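Local coordinates for protein esterase (uncultured bacterium pCosCE1, PDB 7ATL) that probably hydrolyses carboxylic esters as a family VIII carboxylesterase of beta-lactamase fold, and also shows promiscuous acyltransferase activity, at residues A[96-107]-A[153-164]. Numbering follows the deposited sequence.
Sequences WFTPALADGVRP and LRLLAQADLLAE
R154, near the end of helix 149-157, lies over one face of the W96 indole, a compact example of how an arginine can serve an aromatic ring and a carboxylate at once. Traced outward, its CB and CD serve as links, without a close partner on W96; contact begins at CG, which sits over the six-membered ring, 3.9 Å from the centroid, as a CH-pi donor. With the chain extended from CG to NE (chi3 174°), the guanidinium is carried on to the five-membered ring: NE passes over the CD2-CE2 bond, CZ stands 3.8 Å from the centroid in a cation-pi contact, NH1 faces CB and CG of W96, and NH2 comes over CD1. The two planes are 23° apart. NE also makes a salt bridge to E150 of the same helix. L153 CB meets the indole in its plane, at CH2 (3.7 Å).

The F97 ring turns its edge to L153 O and L156 CD2, and A157 CB approaches CD1 obliquely; V177 of helix 174-186 touches both F97 and L156. Beyond the helix the two segments run side by side in the same direction. A100 O accepts the backbone N of L161 at 2.9 Å, and D160 CA adds a CA-H...O contact to the same oxygen. L161 points its side chain into the proline pair, CG against P99 CB (3.9 Å) and CD1 touching P107 CG. One water links A157 O to A100 N, and another joins L161 O to A102 N.

In this beta-lactamase-family protein, the loop between helices 67-80 and 111-116 is joined to helix 149-157 and the segment after it by one direct hydrogen bond, apolar packing, water bridges and the arginine-indole stack, whose positive charge is probably tempered by E150.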
loop_
_atom_site.group_PDB
_atom_site.type_symbol
_atom_site.label_atom_id
_atom_site.label_comp_id
_atom_site.label_asym_id
_atom_site.label_seq_id
_atom_site.Cartn_x
_atom_site.Cartn_y
_atom_site.Cartn_z
ATOM N N TRP A 96 21.510 -0.741 15.570
ATOM C CA TRP A 96 22.152 -1.751 14.685
ATOM C C TRP A 96 21.799 -1.542 13.194
ATOM O O TRP A 96 22.462 -2.162 12.333
ATOM C CB TRP A 96 21.742 -3.146 15.167
ATOM C CG TRP A 96 20.278 -3.278 15.464
ATOM C CD1 TRP A 96 19.684 -3.188 16.689
ATOM C CD2 TRP A 96 19.214 -3.495 14.516
ATOM N NE1 TRP A 96 18.332 -3.337 16.568
ATOM C CE2 TRP A 96 18.012 -3.533 15.255
ATOM C CE3 TRP A 96 19.156 -3.639 13.122
ATOM C CZ2 TRP A 96 16.771 -3.736 14.653
ATOM C CZ3 TRP A 96 17.928 -3.837 12.522
ATOM C CH2 TRP A 96 16.753 -3.891 13.283
ATOM N N PHE A 97 20.787 -0.735 12.858
ATOM C CA PHE A 97 20.445 -0.442 11.444
ATOM C C PHE A 97 21.333 0.692 10.927
ATOM O O PHE A 97 20.907 1.879 10.864
ATOM C CB PHE A 97 18.960 -0.120 11.277
ATOM C CG PHE A 97 18.493 -0.271 9.850
ATOM C CD1 PHE A 97 18.123 -1.514 9.360
ATOM C CD2 PHE A 97 18.489 0.807 8.990
ATOM C CE1 PHE A 97 17.753 -1.678 8.036
ATOM C CE2 PHE A 97 18.113 0.643 7.671
ATOM C CZ PHE A 97 17.730 -0.593 7.205
ATOM N N THR A 98 22.539 0.322 10.508
ATOM C CA THR A 98 23.577 1.270 10.044
ATOM C C THR A 98 24.185 0.781 8.737
ATOM O O THR A 98 25.401 0.667 8.632
ATOM C CB THR A 98 24.618 1.488 11.148
ATOM O OG1 THR A 98 25.095 0.225 11.592
ATOM C CG2 THR A 98 24.047 2.217 12.340
ATOM N N PRO A 99 23.364 0.529 7.691
ATOM C CA PRO A 99 23.876 0.042 6.408
ATOM C C PRO A 99 24.834 1.024 5.724
ATOM O O PRO A 99 24.777 2.221 5.988
ATOM C CB PRO A 99 22.619 -0.133 5.551
ATOM C CG PRO A 99 21.635 0.809 6.188
ATOM C CD PRO A 99 21.904 0.682 7.673
ATOM N N ALA A 100 25.660 0.476 4.827
ATOM C CA ALA A 100 26.735 1.187 4.108
ATOM C C ALA A 100 26.403 1.252 2.626
ATOM O O ALA A 100 25.727 0.361 2.152
ATOM C CB ALA A 100 28.020 0.446 4.328
ATOM N N LEU A 101 26.926 2.241 1.911
ATOM C CA LEU A 101 27.014 2.205 0.424
ATOM C C LEU A 101 28.130 1.222 0.032
ATOM O O LEU A 101 28.834 0.707 0.930
ATOM C CB LEU A 101 27.266 3.624 -0.095
ATOM C CG LEU A 101 26.219 4.665 0.322
ATOM C CD1 LEU A 101 26.849 6.024 0.574
ATOM C CD2 LEU A 101 25.117 4.777 -0.723
ATOM N N ALA A 102 28.279 0.912 -1.253
ATOM C CA ALA A 102 29.301 -0.053 -1.746
ATOM C C ALA A 102 30.712 0.355 -1.282
ATOM O O ALA A 102 31.513 -0.550 -1.021
ATOM C CB ALA A 102 29.244 -0.162 -3.250
ATOM N N ASP A 103 31.000 1.662 -1.177
ATOM C CA ASP A 103 32.356 2.210 -0.901
ATOM C C ASP A 103 32.649 2.204 0.602
ATOM O O ASP A 103 33.779 2.503 0.946
ATOM C CB ASP A 103 32.518 3.601 -1.522
ATOM C CG ASP A 103 31.583 4.648 -0.947
ATOM O OD1 ASP A 103 30.907 4.318 0.064
ATOM O OD2 ASP A 103 31.543 5.790 -1.507
ATOM N N GLY A 104 31.680 1.885 1.464
ATOM C CA GLY A 104 31.934 1.658 2.902
ATOM C C GLY A 104 31.418 2.780 3.796
ATOM O O GLY A 104 31.449 2.621 5.064
ATOM N N VAL A 105 30.957 3.877 3.192
ATOM C CA VAL A 105 30.376 5.015 3.953
ATOM C C VAL A 105 29.032 4.567 4.529
ATOM O O VAL A 105 28.257 3.938 3.769
ATOM C CB VAL A 105 30.203 6.246 3.056
ATOM C CG1 VAL A 105 29.512 7.369 3.820
ATOM C CG2 VAL A 105 31.521 6.711 2.464
ATOM N N ARG A 106 28.758 4.909 5.793
ATOM C CA ARG A 106 27.485 4.621 6.519
ATOM C C ARG A 106 26.734 5.928 6.721
ATOM O O ARG A 106 26.849 6.571 7.766
ATOM C CB ARG A 106 27.747 3.961 7.875
ATOM C CG ARG A 106 28.424 2.600 7.771
ATOM C CD ARG A 106 28.740 1.924 9.106
ATOM N NE ARG A 106 29.455 0.694 8.796
ATOM C CZ ARG A 106 28.910 -0.413 8.277
ATOM N NH1 ARG A 106 27.608 -0.508 8.043
ATOM N NH2 ARG A 106 29.681 -1.447 8.000
ATOM N N PRO A 107 25.946 6.374 5.719
ATOM C CA PRO A 107 25.263 7.656 5.804
ATOM C C PRO A 107 24.029 7.509 6.678
ATOM O O PRO A 107 23.352 6.478 6.648
ATOM C CB PRO A 107 24.887 7.963 4.352
ATOM C CG PRO A 107 24.686 6.599 3.749
ATOM C CD PRO A 107 25.643 5.672 4.468
ATOM N N LEU A 153 15.274 -7.333 9.467
ATOM C CA LEU A 153 15.869 -5.982 9.300
ATOM C C LEU A 153 17.378 -6.026 9.620
ATOM O O LEU A 153 18.125 -5.178 9.054
ATOM C CB LEU A 153 15.108 -4.965 10.164
ATOM C CG LEU A 153 13.641 -4.754 9.790
ATOM C CD1 LEU A 153 13.021 -3.650 10.624
ATOM C CD2 LEU A 153 13.471 -4.450 8.306
ATOM N N ARG A 154 17.822 -6.965 10.461
ATOM C CA ARG A 154 19.271 -7.155 10.705
ATOM C C ARG A 154 19.901 -7.715 9.433
ATOM O O ARG A 154 21.075 -7.366 9.155
ATOM C CB ARG A 154 19.546 -8.023 11.935
ATOM C CG ARG A 154 19.359 -7.280 13.258
ATOM C CD ARG A 154 19.244 -8.228 14.445
ATOM N NE ARG A 154 19.205 -7.518 15.709
ATOM C CZ ARG A 154 20.247 -6.933 16.298
ATOM N NH1 ARG A 154 21.438 -6.939 15.729
ATOM N NH2 ARG A 154 20.082 -6.308 17.454
ATOM N N LEU A 155 19.155 -8.504 8.666
ATOM C CA LEU A 155 19.667 -9.014 7.373
ATOM C C LEU A 155 19.758 -7.830 6.403
ATOM O O LEU A 155 20.808 -7.673 5.742
ATOM C CB LEU A 155 18.757 -10.144 6.867
ATOM C CG LEU A 155 18.800 -11.471 7.649
ATOM C CD1 LEU A 155 17.926 -12.515 6.963
ATOM C CD2 LEU A 155 20.213 -12.025 7.805
ATOM N N LEU A 156 18.703 -7.008 6.332
ATOM C CA LEU A 156 18.621 -5.811 5.435
ATOM C C LEU A 156 19.775 -4.843 5.747
ATOM O O LEU A 156 20.333 -4.241 4.788
ATOM C CB LEU A 156 17.258 -5.134 5.631
ATOM C CG LEU A 156 16.991 -3.877 4.804
ATOM C CD1 LEU A 156 17.108 -4.157 3.309
ATOM C CD2 LEU A 156 15.611 -3.335 5.120
ATOM N N ALA A 157 20.111 -4.701 7.035
ATOM C CA ALA A 157 21.174 -3.804 7.545
ATOM C C ALA A 157 22.518 -4.187 6.920
ATOM O O ALA A 157 23.368 -3.290 6.793
ATOM C CB ALA A 157 21.258 -3.856 9.054
ATOM N N GLN A 158 22.690 -5.467 6.555
ATOM C CA GLN A 158 23.972 -6.006 6.022
ATOM C C GLN A 158 24.082 -5.805 4.501
ATOM O O GLN A 158 25.160 -6.095 3.939
ATOM C CB GLN A 158 24.110 -7.482 6.370
ATOM C CG GLN A 158 24.244 -7.755 7.860
ATOM C CD GLN A 158 24.169 -9.245 8.064
ATOM O OE1 GLN A 158 23.266 -9.759 8.721
ATOM N NE2 GLN A 158 25.074 -9.954 7.410
ATOM N N ALA A 159 23.011 -5.363 3.852
ATOM C CA ALA A 159 23.002 -5.076 2.407
ATOM C C ALA A 159 23.476 -3.638 2.151
ATOM O O ALA A 159 23.152 -2.733 2.896
ATOM C CB ALA A 159 21.621 -5.325 1.836
ATOM N N ASP A 160 24.176 -3.436 1.054
ATOM C CA ASP A 160 24.508 -2.096 0.535
ATOM C C ASP A 160 23.202 -1.317 0.334
ATOM O O ASP A 160 22.255 -1.873 -0.265
ATOM C CB ASP A 160 25.317 -2.219 -0.761
ATOM C CG ASP A 160 26.716 -2.794 -0.575
ATOM O OD1 ASP A 160 27.122 -3.030 0.603
ATOM O OD2 ASP A 160 27.405 -2.984 -1.617
ATOM N N LEU A 161 23.176 -0.063 0.790
ATOM C CA LEU A 161 22.281 0.968 0.233
ATOM C C LEU A 161 22.664 1.176 -1.231
ATOM O O LEU A 161 23.830 0.927 -1.574
ATOM C CB LEU A 161 22.433 2.259 1.026
ATOM C CG LEU A 161 22.025 2.183 2.490
ATOM C CD1 LEU A 161 22.459 3.440 3.227
ATOM C CD2 LEU A 161 20.523 1.966 2.621
ATOM N N LEU A 162 21.729 1.647 -2.052
ATOM C CA LEU A 162 21.961 1.869 -3.494
ATOM C C LEU A 162 22.295 3.332 -3.780
ATOM O O LEU A 162 22.717 3.605 -4.893
ATOM C CB LEU A 162 20.728 1.387 -4.258
ATOM C CG LEU A 162 20.708 -0.132 -4.386
ATOM C CD1 LEU A 162 20.047 -0.780 -3.190
ATOM C CD2 LEU A 162 20.054 -0.563 -5.672
ATOM N N ALA A 163 22.159 4.221 -2.809
ATOM C CA ALA A 163 22.315 5.674 -3.021
ATOM C C ALA A 163 22.269 6.419 -1.686
ATOM O O ALA A 163 21.730 5.856 -0.701
ATOM C CB ALA A 163 21.248 6.160 -3.967
ATOM N N GLU A 164 22.848 7.623 -1.655
ATOM C CA GLU A 164 22.780 8.528 -0.481
ATOM C C GLU A 164 21.315 8.718 -0.108
ATOM O O GLU A 164 20.493 9.086 -0.963
ATOM C CB GLU A 164 23.395 9.897 -0.777
ATOM C CG GLU A 164 24.740 10.132 -0.129
ATOM C CD GLU A 164 25.349 11.388 -0.714
ATOM O OE1 GLU A 164 24.690 12.434 -0.555
ATOM O OE2 GLU A 164 26.426 11.313 -1.388
HETATM O O HOH W 1 24.496 -2.520 9.783
HETATM O O HOH W 2 25.493 -2.631 4.558
HETATM O O HOH W 3 26.165 1.453 -2.938
HETATM O O HOH W 4 30.379 -3.777 -1.050
#